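Local coordinates for protein bacillaene synthase decarboxylase PksI (Bacillus subtilis, PDB 4Q1K) that decarboxylates the carrier-tethered 3-methylglutaconyl group to a 3-methylcrotonyl moiety during synthesis of the polyketide antibiotic bacillaene, at residues B[23-28]-B[35-40]; B[98-103]-B[243-248]; B[153-158]-B[251-256]. The protein carries 1 engineered substitution. All coordinates share one frame; numbering follows the deposited sequence.

How the contacts relate
Contact 1 stands apart: its centre lies about 27 Å from that of contact 2 and about 32 Å from that of contact 3. It is a partly buried hairpin at the edge of the six-stranded sheet, held by regular backbone bonds, with an apolar face inward and a largely polar, hydrated face. Contacts 2 and 3 adjoin, both using helix 220-252 and both reaching the second subunit. In contact 2 a loop meets the helix by side-chain packing without a hydrogen bond; contact 3, wholly buried where it touches, adds a phenylalanine stack, one backbone N-H to threonine-hydroxyl bond and a bridging water. They touch where M248 packs on T156, near the catalytic H249.

Contact 1 of 3, residues B[23-28]-B[35-40]; sequences SVVELI and IQVKMQ
With CG1 set opposite the backbone N in both V25 (chi1 166°) and V37 (chi1 179°), the two methyls meet at 3.7 Å across a beta hairpin. Its strands run antiparallel in this crotonase-like fold; 25-31 is the outermost strand of the six-stranded sheet within the chain and 34-39 the next one in. On the same face L27 lies alongside V37, pointing the same way, and its CD2 touches V37 CG2 at 3.6 Å. Helix 50-65 covers this greasy layer, L52 reaching V25, A59 reaching L27 and I63 reaching V37.

The backbone supplies the regular part of the grip. E26 with K38 and I28 with Q36 are hydrogen-bonded pairs, each closed by two N-H...O bonds; the one from K38 N to E26 O is nearly straight (2.9 Å, 173°). Beyond the paired strands Q40 N adds a bond to V24 O at 2.8 Å. L27, paired with V37 without hydrogen bonds, turns its CA toward Q36 O in a CH...O contact.

The opposite face, with E26, Q36 and K38 beside the apolar I28, carries two waters. E26 OE1 and K38 NZ stay 4.5 Å apart, too far for a salt bridge, and a water spans them, donating to OE1 and accepting only a weak bond from NZ. A second water lies near E26 O and E26 OE1 and accepts a hydrogen bond from Q36 NE2 at 3.1 Å.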
loop_
_atom_site.group_PDB
_atom_site.type_symbol
_atom_site.label_atom_id
_atom_site.label_comp_id
_atom_site.label_asym_id
_atom_site.label_seq_id
_atom_site.Cartn_x
_atom_site.Cartn_y
_atom_site.Cartn_z
ATOM N N SER B 23 -30.867 -24.360 3.860
ATOM C CA SER B 23 -30.115 -25.113 2.871
ATOM C C SER B 23 -29.431 -24.254 1.811
ATOM O O SER B 23 -29.158 -24.775 0.744
ATOM C CB SER B 23 -31.042 -26.111 2.162
ATOM O OG SER B 23 -31.208 -27.269 2.940
ATOM N N VAL B 24 -29.156 -22.961 2.045
ATOM C CA VAL B 24 -28.474 -22.244 0.972
ATOM C C VAL B 24 -27.021 -21.999 1.393
ATOM O O VAL B 24 -26.276 -21.412 0.637
ATOM C CB VAL B 24 -29.207 -20.962 0.473
ATOM C CG1 VAL B 24 -30.584 -21.343 -0.154
ATOM C CG2 VAL B 24 -29.308 -19.889 1.563
ATOM N N VAL B 25 -26.638 -22.484 2.585
ATOM C CA VAL B 25 -25.183 -22.568 2.960
ATOM C C VAL B 25 -24.887 -24.031 3.279
ATOM O O VAL B 25 -25.627 -24.668 4.039
ATOM C CB VAL B 25 -24.760 -21.614 4.080
ATOM C CG1 VAL B 25 -23.387 -21.933 4.669
ATOM C CG2 VAL B 25 -24.869 -20.143 3.694
ATOM N N GLU B 26 -23.808 -24.591 2.722
ATOM C CA GLU B 26 -23.421 -25.985 3.074
ATOM C C GLU B 26 -22.120 -25.871 3.906
ATOM O O GLU B 26 -21.157 -25.160 3.456
ATOM C CB GLU B 26 -23.153 -26.774 1.795
ATOM C CG GLU B 26 -22.764 -28.267 1.952
ATOM C CD GLU B 26 -22.031 -28.807 0.692
ATOM O OE1 GLU B 26 -20.964 -28.245 0.277
ATOM O OE2 GLU B 26 -22.496 -29.808 0.098
ATOM N N LEU B 27 -22.058 -26.500 5.097
ATOM C CA LEU B 27 -20.766 -26.633 5.822
ATOM C C LEU B 27 -20.199 -27.995 5.581
ATOM O O LEU B 27 -20.897 -29.014 5.798
ATOM C CB LEU B 27 -20.916 -26.565 7.349
ATOM C CG LEU B 27 -21.410 -25.321 8.004
ATOM C CD1 LEU B 27 -21.622 -25.451 9.521
ATOM C CD2 LEU B 27 -20.508 -24.191 7.637
ATOM N N ILE B 28 -18.926 -28.044 5.205
ATOM C CA ILE B 28 -18.209 -29.286 5.099
ATOM C C ILE B 28 -16.942 -29.178 5.953
ATOM O O ILE B 28 -16.137 -28.277 5.754
ATOM C CB ILE B 28 -17.779 -29.590 3.640
ATOM C CG1 ILE B 28 -18.967 -29.808 2.722
ATOM C CG2 ILE B 28 -16.974 -30.889 3.636
ATOM C CD1 ILE B 28 -18.547 -30.207 1.302
ATOM N N ILE B 35 -12.855 -25.978 8.031
ATOM C CA ILE B 35 -14.303 -25.950 7.797
ATOM C C ILE B 35 -14.507 -25.077 6.540
ATOM O O ILE B 35 -13.972 -23.963 6.465
ATOM C CB ILE B 35 -15.047 -25.386 9.044
ATOM C CG1 ILE B 35 -16.572 -25.466 8.939
ATOM C CG2 ILE B 35 -14.581 -23.968 9.421
ATOM C CD1 ILE B 35 -17.073 -26.846 8.732
ATOM N N GLN B 36 -15.281 -25.602 5.627
ATOM C CA GLN B 36 -15.667 -24.892 4.397
ATOM C C GLN B 36 -17.095 -24.407 4.506
ATOM O O GLN B 36 -18.013 -25.183 4.865
ATOM C CB GLN B 36 -15.414 -25.762 3.167
ATOM C CG GLN B 36 -15.860 -25.123 1.835
ATOM C CD GLN B 36 -15.569 -26.110 0.711
ATOM O OE1 GLN B 36 -14.427 -26.276 0.352
ATOM N NE2 GLN B 36 -16.547 -26.838 0.274
ATOM N N VAL B 37 -17.265 -23.096 4.288
ATOM C CA VAL B 37 -18.609 -22.455 4.260
ATOM C C VAL B 37 -18.950 -22.164 2.782
ATOM O O VAL B 37 -18.357 -21.293 2.188
ATOM C CB VAL B 37 -18.662 -21.173 5.112
ATOM C CG1 VAL B 37 -20.059 -20.472 5.066
ATOM C CG2 VAL B 37 -18.315 -21.497 6.587
ATOM N N LYS B 38 -19.834 -22.975 2.176
ATOM C CA LYS B 38 -20.116 -22.800 0.755
ATOM C C LYS B 38 -21.486 -22.130 0.606
ATOM O O LYS B 38 -22.532 -22.741 0.912
ATOM C CB LYS B 38 -20.213 -24.154 0.087
ATOM C CG LYS B 38 -20.558 -23.988 -1.402
ATOM C CD LYS B 38 -20.474 -25.348 -2.081
ATOM C CE LYS B 38 -20.953 -25.325 -3.533
ATOM N NZ LYS B 38 -20.737 -26.738 -3.938
ATOM N N MET B 39 -21.490 -20.959 -0.005
ATOM C CA MET B 39 -22.740 -20.210 -0.290
ATOM C C MET B 39 -23.319 -20.773 -1.597
ATOM O O MET B 39 -22.624 -20.791 -2.645
ATOM C CB MET B 39 -22.359 -18.737 -0.528
ATOM C CG MET B 39 -21.804 -18.178 0.772
ATOM S SD MET B 39 -21.424 -16.428 0.665
ATOM C CE MET B 39 -19.903 -16.507 -0.344
ATOM N N GLN B 40 -24.585 -21.166 -1.558
ATOM C CA GLN B 40 -25.234 -21.793 -2.697
ATOM C C GLN B 40 -26.739 -21.486 -2.718
ATOM O O GLN B 40 -27.589 -22.397 -2.823
ATOM C CB GLN B 40 -24.933 -23.293 -2.768
ATOM C CG GLN B 40 -25.274 -24.029 -1.467
ATOM C CD GLN B 40 -25.085 -25.555 -1.522
ATOM O OE1 GLN B 40 -25.715 -26.282 -0.738
ATOM N NE2 GLN B 40 -24.259 -26.040 -2.444
HETATM O O HOH W 1 -19.160 -26.822 2.020
HETATM O O HOH W 2 -19.477 -29.204 -2.117
#

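Contact 2 of 3, residues B[98-103]-B[243-248]; sequences TKFTDD and EQELMM
L246 carries most of the apolar contact between the loop 98-103 and helix 220-252, its two methyls serving different partners. CD2 meets the F100 ring obliquely, 3.8 Å from CE2, while CD1 reaches T101 CG2 tip to tip at 3.9 Å. K99 passes across the leucine at about a right angle and contributes only aliphatic contact, CB lying 4.2 Å from L246 CD2. The CB of F100 already points at the helix, and chi1 82° keeps CG between the backbone N and the carbonyl carbon, with CD2 and CE2 against L246 CD2. T101 CG2 rests over one face of that ring, displaced toward the rim, and I242, one turn before L246, packs against both F100 and T101.

A mixed contact is made by E245, one residue before the leucine. Its OE1 comes within 3.7 Å of F100 CZ, with the carboxylate and ring planes 55° apart. Both carboxylate oxygens have hydrogen-bonding partners on another part of the chain: OE1 takes the backbone N-H of G160 and OE2 pairs with T162 OG1, so the group is held from the start of helix 161-169 and the residue just before it.

No hydrogen bond joins the two segments; the polar bonds here shape the loop itself. K99 N donates to D102 OD2 at 3.0 Å, approaching from above the carboxylate plane, and D102 N returns a bond to K99 O at 3.0 Å. The ammonium of K99 makes a long salt bridge to the same aspartate, NZ to OD1 3.7 Å.

The F100 ring also meets that of the active-site H249, the planes about 80° apart, so this loop-on-helix packing forms part of the surroundings of the decarboxylase active site.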
loop_
_atom_site.group_PDB
_atom_site.type_symbol
_atom_site.label_atom_id
_atom_site.label_comp_id
_atom_site.label_asym_id
_atom_site.label_seq_id
_atom_site.Cartn_x
_atom_site.Cartn_y
_atom_site.Cartn_z
ATOM N N THR B 98 -35.044 0.073 6.124
ATOM C CA THR B 98 -33.984 -0.729 6.698
ATOM C C THR B 98 -32.692 0.055 6.450
ATOM O O THR B 98 -32.682 1.036 5.676
ATOM C CB THR B 98 -33.871 -2.091 5.939
ATOM O OG1 THR B 98 -33.618 -1.859 4.539
ATOM C CG2 THR B 98 -35.167 -2.915 6.036
ATOM N N LYS B 99 -31.644 -0.329 7.169
ATOM C CA LYS B 99 -30.301 0.230 7.004
ATOM C C LYS B 99 -29.331 -0.954 6.798
ATOM O O LYS B 99 -29.661 -2.108 7.175
ATOM C CB LYS B 99 -29.881 1.062 8.208
ATOM C CG LYS B 99 -30.943 1.901 8.877
ATOM C CD LYS B 99 -30.301 2.878 9.853
ATOM C CE LYS B 99 -29.479 2.166 10.911
ATOM N NZ LYS B 99 -30.308 1.374 11.869
ATOM N N PHE B 100 -28.156 -0.698 6.200
ATOM C CA PHE B 100 -27.249 -1.832 5.856
ATOM C C PHE B 100 -26.725 -2.539 7.088
ATOM O O PHE B 100 -26.355 -3.701 7.031
ATOM C CB PHE B 100 -26.091 -1.339 4.915
ATOM C CG PHE B 100 -24.931 -0.669 5.637
ATOM C CD1 PHE B 100 -23.979 -1.431 6.284
ATOM C CD2 PHE B 100 -24.717 0.730 5.560
ATOM C CE1 PHE B 100 -22.878 -0.795 6.916
ATOM C CE2 PHE B 100 -23.623 1.338 6.155
ATOM C CZ PHE B 100 -22.708 0.579 6.875
ATOM N N THR B 101 -26.701 -1.837 8.220
ATOM C CA THR B 101 -26.251 -2.430 9.474
ATOM C C THR B 101 -27.319 -3.363 10.118
ATOM O O THR B 101 -26.975 -4.012 11.096
ATOM C CB THR B 101 -25.863 -1.353 10.505
ATOM O OG1 THR B 101 -26.906 -0.381 10.545
ATOM C CG2 THR B 101 -24.627 -0.646 10.120
ATOM N N ASP B 102 -28.532 -3.497 9.553
ATOM C CA ASP B 102 -29.604 -4.284 10.174
ATOM C C ASP B 102 -29.209 -5.743 10.357
ATOM O O ASP B 102 -29.459 -6.355 11.401
ATOM C CB ASP B 102 -30.940 -4.150 9.430
ATOM C CG ASP B 102 -31.623 -2.797 9.694
ATOM O OD1 ASP B 102 -31.211 -2.028 10.592
ATOM O OD2 ASP B 102 -32.566 -2.493 8.984
ATOM N N ASP B 103 -28.565 -6.305 9.349
ATOM C CA ASP B 103 -28.089 -7.659 9.452
ATOM C C ASP B 103 -26.650 -7.430 9.133
ATOM O O ASP B 103 -26.349 -6.745 8.176
ATOM C CB ASP B 103 -28.736 -8.533 8.361
ATOM C CG ASP B 103 -30.150 -8.997 8.741
ATOM O OD1 ASP B 103 -30.327 -9.651 9.799
ATOM O OD2 ASP B 103 -31.082 -8.703 7.974
ATOM N N GLU B 243 -20.383 4.168 11.152
ATOM C CA GLU B 243 -21.262 5.335 11.549
ATOM C C GLU B 243 -21.094 6.406 10.423
ATOM O O GLU B 243 -22.077 6.995 9.995
ATOM C CB GLU B 243 -20.789 5.982 12.838
ATOM C CG GLU B 243 -20.866 5.247 14.175
ATOM C CD GLU B 243 -20.197 6.049 15.358
ATOM O OE1 GLU B 243 -20.146 7.314 15.343
ATOM O OE2 GLU B 243 -19.704 5.409 16.330
ATOM N N GLN B 244 -19.869 6.695 9.962
ATOM C CA GLN B 244 -19.711 7.627 8.837
ATOM C C GLN B 244 -20.455 7.201 7.556
ATOM O O GLN B 244 -21.088 8.008 6.884
ATOM C CB GLN B 244 -18.218 7.815 8.566
ATOM C CG GLN B 244 -17.609 8.505 9.734
ATOM C CD GLN B 244 -16.117 8.535 9.683
ATOM O OE1 GLN B 244 -15.429 7.716 9.047
ATOM N NE2 GLN B 244 -15.589 9.461 10.413
ATOM N N GLU B 245 -20.369 5.917 7.211
ATOM C CA GLU B 245 -21.077 5.446 6.026
ATOM C C GLU B 245 -22.601 5.523 6.193
ATOM O O GLU B 245 -23.326 5.777 5.218
ATOM C CB GLU B 245 -20.695 4.004 5.808
ATOM C CG GLU B 245 -19.253 3.928 5.251
ATOM C CD GLU B 245 -18.804 2.514 4.977
ATOM O OE1 GLU B 245 -19.538 1.592 5.235
ATOM O OE2 GLU B 245 -17.648 2.294 4.510
ATOM N N LEU B 246 -23.077 5.273 7.413
ATOM C CA LEU B 246 -24.526 5.441 7.679
ATOM C C LEU B 246 -24.911 6.916 7.465
ATOM O O LEU B 246 -25.940 7.164 6.869
ATOM C CB LEU B 246 -24.915 4.984 9.120
ATOM C CG LEU B 246 -25.013 3.469 9.346
ATOM C CD1 LEU B 246 -25.203 3.120 10.824
ATOM C CD2 LEU B 246 -26.145 2.892 8.482
ATOM N N MET B 247 -24.065 7.840 7.905
ATOM C CA MET B 247 -24.295 9.261 7.679
ATOM C C MET B 247 -24.375 9.579 6.188
ATOM O O MET B 247 -25.256 10.319 5.752
ATOM C CB MET B 247 -23.194 10.094 8.338
ATOM C CG MET B 247 -23.371 10.287 9.834
ATOM S SD MET B 247 -22.213 11.482 10.525
ATOM C CE MET B 247 -20.699 11.007 9.693
ATOM N N MET B 248 -23.453 9.019 5.407
ATOM C CA MET B 248 -23.435 9.258 3.960
ATOM C C MET B 248 -24.681 8.658 3.296
ATOM O O MET B 248 -25.221 9.243 2.334
ATOM C CB MET B 248 -22.106 8.746 3.324
ATOM C CG MET B 248 -20.896 9.559 3.779
ATOM S SD MET B 248 -19.461 9.126 2.721
ATOM C CE MET B 248 -19.147 7.461 3.353
#

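Contact 3 of 3, residues B[153-158]-B[251-256]; sequences YGFTPG and ATFHHE. Engineered in segment 251-256: A251 (natural residue Lys).
F155 and F253 form a face-to-face aromatic stack, the tight centre of a buried contact between the loop 153-158 and the C-terminal part of helix 220-252 in this crotonase-family subunit. The ring centroids are 3.8 Å apart and the planes only 12° from parallel. One ring is slid over the other: F253 CZ stands 3.3 Å above the middle of the F155 ring, and F155 CG lies over the middle of the F253 ring. The first torsion of F155 (chi1 60°), with CG between the backbone N and the carbonyl carbon, lays its ring against the face of F253, bringing CD1 to 3.4 Å from F253 CE1. V258 of helix 256-265 touches both rings, while F253 also meets the catalytic H249 edge-to-face.

Beside the stack, the T252 hydroxyl ties the loop backbone to the helix. T156 N donates to T252 OG1 at 3.2 Å in a fairly straight bond (164°), and T252 OG1 is also hydrogen-bonded to M248 O one turn back, so one hydroxyl serves both. The methyls of T156 and T252 touch more loosely, CG2 to CG2 3.9 Å.

The solvent side is at A251, an engineered replacement of the natural lysine, and H255, both exposed, although H255 also packs on N221 of the second subunit. A251 O accepts a bond from NE2 of H255, the N-cap of helix 256-265. The buried G154 O takes a hydrogen bond from S222 OG of the second subunit and another from a bridging water, which donates at 2.9 Å to G154 O and at 2.7 Å to T252 O.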
loop_
_atom_site.group_PDB
_atom_site.type_symbol
_atom_site.label_atom_id
_atom_site.label_comp_id
_atom_site.label_asym_id
_atom_site.label_seq_id
_atom_site.Cartn_x
_atom_site.Cartn_y
_atom_site.Cartn_z
ATOM N N TYR B 153 -25.539 3.076 -8.433
ATOM C CA TYR B 153 -26.959 3.245 -8.116
ATOM C C TYR B 153 -27.218 4.617 -7.459
ATOM O O TYR B 153 -28.353 4.893 -6.998
ATOM C CB TYR B 153 -27.438 2.147 -7.155
ATOM C CG TYR B 153 -27.298 0.741 -7.671
ATOM C CD1 TYR B 153 -28.017 0.335 -8.785
ATOM C CD2 TYR B 153 -26.436 -0.178 -7.056
ATOM C CE1 TYR B 153 -27.911 -0.963 -9.295
ATOM C CE2 TYR B 153 -26.356 -1.497 -7.532
ATOM C CZ TYR B 153 -27.089 -1.869 -8.637
ATOM O OH TYR B 153 -27.041 -3.065 -9.231
ATOM N N GLY B 154 -26.193 5.457 -7.334
ATOM C CA GLY B 154 -26.410 6.815 -6.864
ATOM C C GLY B 154 -26.101 7.033 -5.443
ATOM O O GLY B 154 -26.154 8.166 -4.979
ATOM N N PHE B 155 -25.746 5.956 -4.716
ATOM C CA PHE B 155 -25.557 6.124 -3.258
ATOM C C PHE B 155 -24.125 5.762 -2.903
ATOM O O PHE B 155 -23.423 5.054 -3.661
ATOM C CB PHE B 155 -26.573 5.290 -2.408
ATOM C CG PHE B 155 -26.524 3.767 -2.633
ATOM C CD1 PHE B 155 -25.637 2.954 -1.928
ATOM C CD2 PHE B 155 -27.423 3.149 -3.526
ATOM C CE1 PHE B 155 -25.598 1.567 -2.185
ATOM C CE2 PHE B 155 -27.426 1.744 -3.735
ATOM C CZ PHE B 155 -26.468 0.971 -3.085
ATOM N N THR B 156 -23.678 6.245 -1.764
ATOM C CA THR B 156 -22.288 5.985 -1.324
ATOM C C THR B 156 -22.063 4.548 -0.801
ATOM O O THR B 156 -23.010 3.890 -0.413
ATOM C CB THR B 156 -21.930 7.002 -0.254
ATOM O OG1 THR B 156 -22.957 7.012 0.771
ATOM C CG2 THR B 156 -21.783 8.430 -0.929
ATOM N N PRO B 157 -20.814 4.053 -0.846
ATOM C CA PRO B 157 -20.585 2.651 -0.476
ATOM C C PRO B 157 -20.919 2.446 1.023
ATOM O O PRO B 157 -20.501 3.253 1.880
ATOM C CB PRO B 157 -19.087 2.468 -0.758
ATOM C CG PRO B 157 -18.762 3.479 -1.853
ATOM C CD PRO B 157 -19.634 4.673 -1.463
ATOM N N GLY B 158 -21.603 1.345 1.351
ATOM C CA GLY B 158 -21.771 0.973 2.784
ATOM C C GLY B 158 -21.009 -0.317 3.081
ATOM O O GLY B 158 -19.984 -0.596 2.432
ATOM N N ALA B 251 -27.465 10.999 3.639
ATOM C CA ALA B 251 -27.413 12.098 2.730
ATOM C C ALA B 251 -27.602 11.706 1.233
ATOM O O ALA B 251 -27.814 12.572 0.404
ATOM C CB ALA B 251 -26.083 12.788 2.924
ATOM N N THR B 252 -27.442 10.421 0.866
ATOM C CA THR B 252 -27.462 10.038 -0.559
ATOM C C THR B 252 -28.521 8.973 -0.945
ATOM O O THR B 252 -28.883 8.877 -2.135
ATOM C CB THR B 252 -26.003 9.594 -1.071
ATOM O OG1 THR B 252 -25.576 8.396 -0.400
ATOM C CG2 THR B 252 -25.004 10.677 -0.739
ATOM N N PHE B 253 -28.891 8.099 -0.036
ATOM C CA PHE B 253 -29.665 6.926 -0.408
ATOM C C PHE B 253 -31.137 7.233 -0.698
ATOM O O PHE B 253 -31.799 6.512 -1.365
ATOM C CB PHE B 253 -29.577 5.836 0.673
ATOM C CG PHE B 253 -29.399 4.436 0.154
ATOM C CD1 PHE B 253 -28.381 3.653 0.624
ATOM C CD2 PHE B 253 -30.243 3.898 -0.769
ATOM C CE1 PHE B 253 -28.203 2.379 0.181
ATOM C CE2 PHE B 253 -30.070 2.621 -1.216
ATOM C CZ PHE B 253 -29.057 1.847 -0.729
ATOM N N HIS B 254 -31.644 8.297 -0.150
ATOM C CA HIS B 254 -33.088 8.405 -0.148
ATOM C C HIS B 254 -33.624 9.274 -1.244
ATOM O O HIS B 254 -34.722 9.768 -1.203
ATOM C CB HIS B 254 -33.562 8.793 1.230
ATOM C CG HIS B 254 -33.034 7.895 2.317
ATOM N ND1 HIS B 254 -33.307 6.607 2.374
ATOM C CD2 HIS B 254 -32.221 8.156 3.369
ATOM C CE1 HIS B 254 -32.702 6.075 3.414
ATOM N NE2 HIS B 254 -32.042 7.025 4.025
ATOM N N HIS B 255 -32.845 9.430 -2.276
ATOM C CA HIS B 255 -33.253 10.329 -3.300
ATOM C C HIS B 255 -34.016 9.577 -4.316
ATOM O O HIS B 255 -33.719 8.447 -4.583
ATOM C CB HIS B 255 -32.080 10.980 -3.948
ATOM C CG HIS B 255 -31.384 11.954 -3.087
ATOM N ND1 HIS B 255 -31.883 13.124 -2.813
ATOM C CD2 HIS B 255 -30.166 11.898 -2.474
ATOM C CE1 HIS B 255 -31.036 13.799 -2.054
ATOM N NE2 HIS B 255 -29.984 13.045 -1.849
ATOM N N GLU B 256 -35.038 10.186 -4.894
ATOM C CA GLU B 256 -35.828 9.455 -5.872
ATOM C C GLU B 256 -34.960 8.847 -6.991
ATOM O O GLU B 256 -35.274 7.779 -7.543
ATOM C CB GLU B 256 -36.922 10.379 -6.484
ATOM C CG GLU B 256 -37.737 9.629 -7.542
ATOM C CD GLU B 256 -38.718 8.604 -6.939
ATOM O OE1 GLU B 256 -39.130 8.750 -5.779
ATOM O OE2 GLU B 256 -39.099 7.641 -7.631
HETATM O O HOH W 3 -28.246 10.141 -4.468
#